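Local coordinates for protein D-alanyl-D-alanine carboxypeptidase DacB2 (Mycobacterium tuberculosis H37Rv, PDB 4RYE) that shows D,D-carboxypeptidase activity in vitro and probably trims the D-Ala-D-Ala end of peptidoglycan stem peptides as a serine-type penicillin-binding protein, at residues D59-N64 with H112-Q117; G221-G226 with W256-N261. One frame throughout, in Å; residues are numbered along the deposited sequence.

Interaction 1. Residues D59-N64 with H112-Q117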
ATOM      1  N   ASP A  59      12.039  -1.118  -9.939  1.00 16.50           N
ATOM      2  CA  ASP A  59      12.506  -1.825 -11.133  1.00 26.79           C
ATOM      3  C   ASP A  59      13.366  -0.955 -12.053  1.00 27.19           C
ATOM      4  O   ASP A  59      14.348  -1.425 -12.614  1.00 24.13           O
ATOM      5  CB  ASP A  59      11.330  -2.384 -11.942  1.00 30.90           C
ATOM      6  CG  ASP A  59      10.769  -3.663 -11.352  1.00 50.54           C
ATOM      7  OD1 ASP A  59      11.301  -4.146 -10.329  1.00 57.71           O
ATOM      8  OD2 ASP A  59       9.793  -4.189 -11.925  1.00 62.31           O
ATOM      9  N   GLU A  60      12.989   0.309 -12.213  1.00 23.54           N
ATOM     10  CA  GLU A  60      13.592   1.138 -13.263  1.00 28.45           C
ATOM     11  C   GLU A  60      14.628   2.145 -12.785  1.00 22.62           C
ATOM     12  O   GLU A  60      15.506   2.551 -13.553  1.00 23.16           O
ATOM     13  CB  GLU A  60      12.500   1.884 -14.038  1.00 28.27           C
ATOM     14  CG  GLU A  60      11.388   0.979 -14.542  1.00 33.88           C
ATOM     15  CD  GLU A  60      10.594   1.587 -15.687  1.00 37.37           C
ATOM     16  OE1 GLU A  60      10.971   2.675 -16.182  1.00 36.17           O
ATOM     17  OE2 GLU A  60       9.592   0.962 -16.097  1.00 36.23           O
ATOM     18  N   LEU A  61      14.527   2.573 -11.534  1.00 20.66           N
ATOM     19  CA  LEU A  61      15.339   3.701 -11.075  1.00 21.71           C
ATOM     20  C   LEU A  61      16.468   3.263 -10.154  1.00 24.89           C
ATOM     21  O   LEU A  61      16.272   2.410  -9.296  1.00 29.76           O
ATOM     22  CB  LEU A  61      14.457   4.722 -10.349  1.00 17.17           C
ATOM     23  CG  LEU A  61      13.310   5.391 -11.115  1.00 26.58           C
ATOM     24  CD1 LEU A  61      12.467   6.256 -10.161  1.00 24.19           C
ATOM     25  CD2 LEU A  61      13.809   6.218 -12.305  1.00 23.23           C
ATOM     26  N   ASP A  62      17.648   3.844 -10.340  1.00 22.32           N
ATOM     27  CA  ASP A  62      18.739   3.691  -9.375  1.00 27.05           C
ATOM     28  C   ASP A  62      18.353   4.467  -8.110  1.00 25.55           C
ATOM     29  O   ASP A  62      17.826   5.576  -8.206  1.00 24.88           O
ATOM     30  CB  ASP A  62      20.041   4.240  -9.956  1.00 32.30           C
ATOM     31  CG  ASP A  62      21.247   3.975  -9.062  1.00 43.21           C
ATOM     32  OD1 ASP A  62      21.342   4.583  -7.969  1.00 35.75           O
ATOM     33  OD2 ASP A  62      22.116   3.168  -9.465  1.00 51.57           O
ATOM     34  N   LEU A  63      18.614   3.896  -6.934  1.00 20.77           N
ATOM     35  CA  LEU A  63      18.158   4.498  -5.673  1.00 22.16           C
ATOM     36  C   LEU A  63      18.865   5.812  -5.380  1.00 26.11           C
ATOM     37  O   LEU A  63      18.347   6.660  -4.643  1.00 22.46           O
ATOM     38  CB  LEU A  63      18.366   3.536  -4.500  1.00 22.53           C
ATOM     39  CG  LEU A  63      17.438   2.326  -4.368  1.00 29.50           C
ATOM     40  CD1 LEU A  63      17.918   1.460  -3.214  1.00 34.56           C
ATOM     41  CD2 LEU A  63      15.990   2.760  -4.152  1.00 25.49           C
ATOM     42  N   ASN A  64      20.051   5.979  -5.961  1.00 21.20           N
ATOM     43  CA  ASN A  64      20.829   7.191  -5.763  1.00 22.33           C
ATOM     44  C   ASN A  64      20.758   8.157  -6.944  1.00 23.96           C
ATOM     45  O   ASN A  64      21.416   9.192  -6.945  1.00 26.07           O
ATOM     46  CB  ASN A  64      22.287   6.836  -5.449  1.00 31.56           C
ATOM     47  CG  ASN A  64      22.439   6.164  -4.094  1.00 35.18           C
ATOM     48  OD1 ASN A  64      21.989   6.692  -3.073  1.00 38.50           O
ATOM     49  ND2 ASN A  64      23.055   4.988  -4.082  1.00 33.37           N
ATOM     50  N   HIS A 112       7.786  11.920 -12.485  1.00 24.03           N
ATOM     51  CA  HIS A 112       8.693  12.762 -13.266  1.00 24.52           C
ATOM     52  C   HIS A 112       9.934  11.955 -13.683  1.00 22.51           C
ATOM     53  O   HIS A 112      10.271  11.908 -14.873  1.00 23.64           O
ATOM     54  CB  HIS A 112       9.053  14.024 -12.451  1.00 26.02           C
ATOM     55  CG  HIS A 112      10.032  14.949 -13.112  1.00 28.92           C
ATOM     56  ND1 HIS A 112      10.301  16.209 -12.618  1.00 36.24           N
ATOM     57  CD2 HIS A 112      10.822  14.799 -14.203  1.00 27.15           C
ATOM     58  CE1 HIS A 112      11.206  16.796 -13.380  1.00 37.49           C
ATOM     59  NE2 HIS A 112      11.545  15.962 -14.343  1.00 36.11           N
HETATM   60  N   MSE A 113      10.600  11.320 -12.718  1.00 20.30           N
HETATM   61  CA  MSE A 113      11.768  10.475 -13.008  1.00 26.32           C
HETATM   62  C   MSE A 113      11.446   9.323 -13.955  1.00 26.27           C
HETATM   63  O   MSE A 113      12.310   8.863 -14.687  1.00 25.33           O
HETATM   64  CB  MSE A 113      12.364   9.895 -11.721  1.00 24.65           C
HETATM   65  CG  MSE A 113      12.840  10.940 -10.747  1.00 29.26           C
HETATM   66 SE   MSE A 113      13.772  10.178  -9.193  0.68 28.12          SE
HETATM   67  CE  MSE A 113      15.305   9.474 -10.176  1.00 28.97           C
ATOM     68  N   LEU A 114      10.208   8.852 -13.933  1.00 22.06           N
ATOM     69  CA  LEU A 114       9.829   7.697 -14.731  1.00 21.38           C
ATOM     70  C   LEU A 114       9.347   8.060 -16.129  1.00 25.61           C
ATOM     71  O   LEU A 114       8.975   7.180 -16.901  1.00 28.21           O
ATOM     72  CB  LEU A 114       8.765   6.882 -14.000  1.00 21.36           C
ATOM     73  CG  LEU A 114       9.290   6.191 -12.743  1.00 17.30           C
ATOM     74  CD1 LEU A 114       8.151   5.733 -11.842  1.00 15.46           C
ATOM     75  CD2 LEU A 114      10.187   5.008 -13.145  1.00 17.83           C
ATOM     76  N   GLY A 115       9.349   9.346 -16.458  1.00 26.77           N
ATOM     77  CA  GLY A 115       8.977   9.777 -17.794  1.00 24.95           C
ATOM     78  C   GLY A 115       7.684  10.575 -17.874  1.00 28.16           C
ATOM     79  O   GLY A 115       7.200  10.881 -18.965  1.00 27.73           O
ATOM     80  N   GLY A 116       7.117  10.914 -16.722  1.00 28.28           N
ATOM     81  CA  GLY A 116       5.914  11.722 -16.696  1.00 28.24           C
ATOM     82  C   GLY A 116       4.695  11.009 -16.146  1.00 26.27           C
ATOM     83  O   GLY A 116       4.707   9.793 -15.933  1.00 24.11           O
ATOM     84  N   GLN A 117       3.627  11.775 -15.926  1.00 25.01           N
ATOM     85  CA  GLN A 117       2.397  11.240 -15.337  1.00 28.83           C
ATOM     86  C   GLN A 117       1.767  10.133 -16.181  1.00 21.05           C
ATOM     87  O   GLN A 117       1.514   9.044 -15.684  1.00 20.99           O
ATOM     88  CB  GLN A 117       1.383  12.370 -15.129  1.00 36.08           C
ATOM     89  CG  GLN A 117       1.804  13.402 -14.093  1.00 37.14           C
ATOM     90  CD  GLN A 117       1.514  12.948 -12.674  1.00 39.67           C
ATOM     91  OE1 GLN A 117       0.378  12.605 -12.344  1.00 41.01           O
ATOM     92  NE2 GLN A 117       2.539  12.931 -11.832  1.00 40.15           N
TER

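Interaction 2. Residues G221-G226 with W256-N261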
ATOM      1  N   GLY A 221      -1.240  -4.694   3.950  1.00 12.67           N
ATOM      2  CA  GLY A 221      -0.059  -4.847   4.784  1.00 15.24           C
ATOM      3  C   GLY A 221       0.240  -6.281   5.159  1.00 16.86           C
ATOM      4  O   GLY A 221      -0.507  -7.196   4.807  1.00 17.44           O
ATOM      5  N   ALA A 222       1.329  -6.479   5.894  1.00 12.39           N
ATOM      6  CA  ALA A 222       1.762  -7.838   6.198  1.00 13.42           C
ATOM      7  C   ALA A 222       2.335  -7.959   7.604  1.00 17.43           C
ATOM      8  O   ALA A 222       2.785  -6.975   8.183  1.00 16.04           O
ATOM      9  CB  ALA A 222       2.774  -8.306   5.174  1.00 15.24           C
ATOM     10  N   ALA A 223       2.307  -9.179   8.137  1.00 15.25           N
ATOM     11  CA  ALA A 223       2.855  -9.473   9.456  1.00 18.33           C
ATOM     12  C   ALA A 223       3.411 -10.890   9.465  1.00 19.49           C
ATOM     13  O   ALA A 223       3.044 -11.705   8.625  1.00 18.77           O
ATOM     14  CB  ALA A 223       1.779  -9.324  10.526  1.00 13.12           C
ATOM     15  N   ALA A 224       4.297 -11.171  10.416  1.00 16.68           N
ATOM     16  CA  ALA A 224       4.866 -12.508  10.588  1.00 16.73           C
ATOM     17  C   ALA A 224       4.764 -12.890  12.053  1.00 22.00           C
ATOM     18  O   ALA A 224       5.163 -12.110  12.919  1.00 14.54           O
ATOM     19  CB  ALA A 224       6.328 -12.523  10.172  1.00 14.00           C
ATOM     20  N   ARG A 225       4.247 -14.085  12.325  1.00 15.57           N
ATOM     21  CA  ARG A 225       4.219 -14.641  13.674  1.00 17.92           C
ATOM     22  C   ARG A 225       4.281 -16.157  13.609  1.00 23.01           C
ATOM     23  O   ARG A 225       3.615 -16.773  12.764  1.00 18.41           O
ATOM     24  CB  ARG A 225       2.934 -14.233  14.412  1.00 16.42           C
ATOM     25  CG  ARG A 225       2.897 -12.806  14.914  1.00 17.18           C
ATOM     26  CD  ARG A 225       1.771 -12.598  15.913  1.00 21.63           C
ATOM     27  NE  ARG A 225       1.753 -11.217  16.392  1.00 26.71           N
ATOM     28  CZ  ARG A 225       0.905 -10.751  17.299  1.00 22.61           C
ATOM     29  NH1 ARG A 225      -0.004 -11.552  17.831  1.00 25.83           N
ATOM     30  NH2 ARG A 225       0.971  -9.479  17.669  1.00 21.63           N
ATOM     31  N   GLY A 226       5.062 -16.756  14.506  1.00 23.29           N
ATOM     32  CA  GLY A 226       5.053 -18.201  14.679  1.00 23.22           C
ATOM     33  C   GLY A 226       5.496 -18.941  13.437  1.00 18.03           C
ATOM     34  O   GLY A 226       5.133 -20.084  13.224  1.00 22.94           O
ATOM     35  N   TRP A 256      -6.639 -13.565  13.836  1.00 16.23           N
ATOM     36  CA  TRP A 256      -7.473 -14.669  13.370  1.00 22.59           C
ATOM     37  C   TRP A 256      -6.683 -15.592  12.437  1.00 18.61           C
ATOM     38  O   TRP A 256      -6.764 -16.816  12.550  1.00 19.01           O
ATOM     39  CB  TRP A 256      -8.730 -14.151  12.673  1.00 23.13           C
ATOM     40  CG  TRP A 256      -9.612 -15.262  12.155  1.00 24.52           C
ATOM     41  CD1 TRP A 256     -10.635 -15.886  12.818  1.00 25.68           C
ATOM     42  CD2 TRP A 256      -9.527 -15.886  10.869  1.00 22.93           C
ATOM     43  NE1 TRP A 256     -11.189 -16.854  12.017  1.00 23.51           N
ATOM     44  CE2 TRP A 256     -10.522 -16.876  10.819  1.00 20.30           C
ATOM     45  CE3 TRP A 256      -8.699 -15.704   9.757  1.00 21.99           C
ATOM     46  CZ2 TRP A 256     -10.716 -17.687   9.687  1.00 18.57           C
ATOM     47  CZ3 TRP A 256      -8.895 -16.507   8.640  1.00 21.56           C
ATOM     48  CH2 TRP A 256      -9.890 -17.481   8.614  1.00 17.50           C
ATOM     49  N   GLY A 257      -5.914 -14.999  11.532  1.00 17.92           N
ATOM     50  CA  GLY A 257      -5.124 -15.764  10.585  1.00 20.65           C
ATOM     51  C   GLY A 257      -4.026 -16.583  11.247  1.00 19.03           C
ATOM     52  O   GLY A 257      -3.736 -17.706  10.832  1.00 15.96           O
ATOM     53  N   PHE A 258      -3.393 -16.015  12.266  1.00 15.67           N
ATOM     54  CA  PHE A 258      -2.291 -16.701  12.936  1.00 18.17           C
ATOM     55  C   PHE A 258      -2.803 -17.828  13.812  1.00 22.17           C
ATOM     56  O   PHE A 258      -2.088 -18.797  14.076  1.00 21.46           O
ATOM     57  CB  PHE A 258      -1.433 -15.707  13.745  1.00 15.02           C
ATOM     58  CG  PHE A 258      -0.573 -14.826  12.886  1.00 19.66           C
ATOM     59  CD1 PHE A 258       0.235 -15.376  11.900  1.00 17.50           C
ATOM     60  CD2 PHE A 258      -0.592 -13.441  13.037  1.00 20.56           C
ATOM     61  CE1 PHE A 258       1.026 -14.557  11.093  1.00 15.57           C
ATOM     62  CE2 PHE A 258       0.189 -12.623  12.235  1.00 19.75           C
ATOM     63  CZ  PHE A 258       0.994 -13.183  11.255  1.00 17.28           C
ATOM     64  N   ALA A 259      -4.045 -17.693  14.267  1.00 21.50           N
ATOM     65  CA  ALA A 259      -4.646 -18.700  15.118  1.00 21.50           C
ATOM     66  C   ALA A 259      -5.239 -19.846  14.292  1.00 23.32           C
ATOM     67  O   ALA A 259      -5.499 -20.927  14.820  1.00 23.18           O
ATOM     68  CB  ALA A 259      -5.711 -18.072  16.012  1.00 21.13           C
ATOM     69  N   LEU A 260      -5.432 -19.610  12.997  1.00 17.83           N
ATOM     70  CA  LEU A 260      -6.064 -20.595  12.114  1.00 20.58           C
ATOM     71  C   LEU A 260      -5.196 -21.842  11.941  1.00 20.07           C
ATOM     72  O   LEU A 260      -3.983 -21.749  11.776  1.00 21.95           O
ATOM     73  CB  LEU A 260      -6.353 -19.972  10.739  1.00 17.62           C
ATOM     74  CG  LEU A 260      -7.163 -20.799   9.733  1.00 18.41           C
ATOM     75  CD1 LEU A 260      -8.594 -21.037  10.237  1.00 19.61           C
ATOM     76  CD2 LEU A 260      -7.172 -20.109   8.359  1.00 20.53           C
ATOM     77  N   ASN A 261      -5.827 -23.005  12.009  1.00 21.55           N
ATOM     78  CA  ASN A 261      -5.181 -24.259  11.645  1.00 21.19           C
ATOM     79  C   ASN A 261      -4.519 -24.075  10.279  1.00 20.88           C
ATOM     80  O   ASN A 261      -5.175 -23.659   9.321  1.00 22.40           O
ATOM     81  CB  ASN A 261      -6.242 -25.363  11.611  1.00 25.12           C
ATOM     82  CG  ASN A 261      -5.659 -26.745  11.382  1.00 31.09           C
ATOM     83  OD1 ASN A 261      -4.886 -26.969  10.444  1.00 29.98           O
ATOM     84  ND2 ASN A 261      -6.048 -27.690  12.231  1.00 27.44           N
TER

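Interaction 1. Residues D59-N64 with H112-Q117
Leu61 and Leu114 share nearly the same first torsion, chi1 -61° and -68°, each placing CG anti to its own carbonyl carbon, and from there the two branched ends meet just past the last turns of helices 50-60 and 104-113. One methyl of Leu114, CD2, is central. It lies 3.7 Å from Leu61 CG and only slightly farther from both methyls of Leu61, so it sits against the branch point itself as the two side chains cross obliquely. The selenomethionine at Met113 meets the same pair of methyls through its CB, which is 4.0 Å from Leu61 CD1 and also from CD2. A bend at chi3 of 66° turns Met113 CE back until it lies 4.2 Å from Leu61 CD2. Leu61 CD2 also passes 3.9 Å from Met113 O, so Leu61 packs against backbone as well as side chains.

Both segments change course here, in recognisable ways. Helix 104-113 ends in a Schellman motif in which Gly115 takes a positive phi, and Gly116 then stands at the N-cap of helix 117-130. Beyond Leu61, Asp62 forms an Asx turn: its OD1 accepts from Asn64 N at 2.8 Å through the lone pair directed away from the other carboxylate oxygen.

Glu60 frames the apolar patch on its exposed side. Its OE1 comes within 3.9 Å of Leu114 CD2, yet its polar partner is Lys123 of helix 117-130, with which it makes a salt bridge. The ammonium group of Lys123 also hydrogen-bonds Leu114 O, joining both segments through one charge. Buried Leu114 reaches Leu53 and Val56 on helix 50-60, while Met113 touches Val67 on strand 66-68.

Interaction 2. Residues G221-G226 with W256-N261
Phe258 lays one face of its ring against the aliphatic part of Arg225. The CB of Arg225 stands 3.6 Å from the ring centroid and only 1° off the ring normal, a CH-pi contact almost exactly over the centre. From there the arginine continues across the same face toward one side of the ring: its CG is 3.8 Å from Phe258 CE2, and its CD is equally close to Phe258 CD2. Chi1 of -76° starts this course by setting Arg225 CG beside the backbone N, and the chain then runs extended to NE, at about a right angle to the phenylalanine side chain.

The far end of the ring reaches the strand backbone. Ala223 O lies at the ring edge, near its plane, 3.6 Å from Phe258 CZ, and Arg225 N is 3.5 Å from Phe258 CE1. Ala223 CB adds an apolar contact with the same tip, 4.0 Å from Phe258 CZ. Because side chains alternate along the strand, Ala223 and Arg225 both point toward the helix, and one aromatic ring can engage both, whereas the side chain of Ala224 points away.

The guanidinium carries on to Tyr201, with which it makes a cation-pi interaction, while Arg225 NE hydrogen-bonds Pro202 O. Phe258 thus packs the last turn of helix 246-259 onto the end of strand 218-225, also touching Leu230 on the adjacent antiparallel strand 228-237 and Tyr201 in the loop ahead of edge strand 204-212.

Interactions 1 and 2 lie on opposite sides of the chain's centre, with their own centres 35 Å apart and their nearest atoms about 18 Å apart, so they do not touch. Along the chain they follow in series. The first joins helix ends; the second packs a helix against the six-stranded antiparallel sheet. Interaction 1 is the nearer to the probable active site, though not in contact with it: the side chain of Leu114 is about 11 Å from that of Lys50, the probable proton acceptor, which begins helix 50-60 shortly after Ser47, the inferred acyl-ester nucleophile. Helix 104-113 likewise follows Ser102, a probable active-site residue. Interaction 2 is remote from all three.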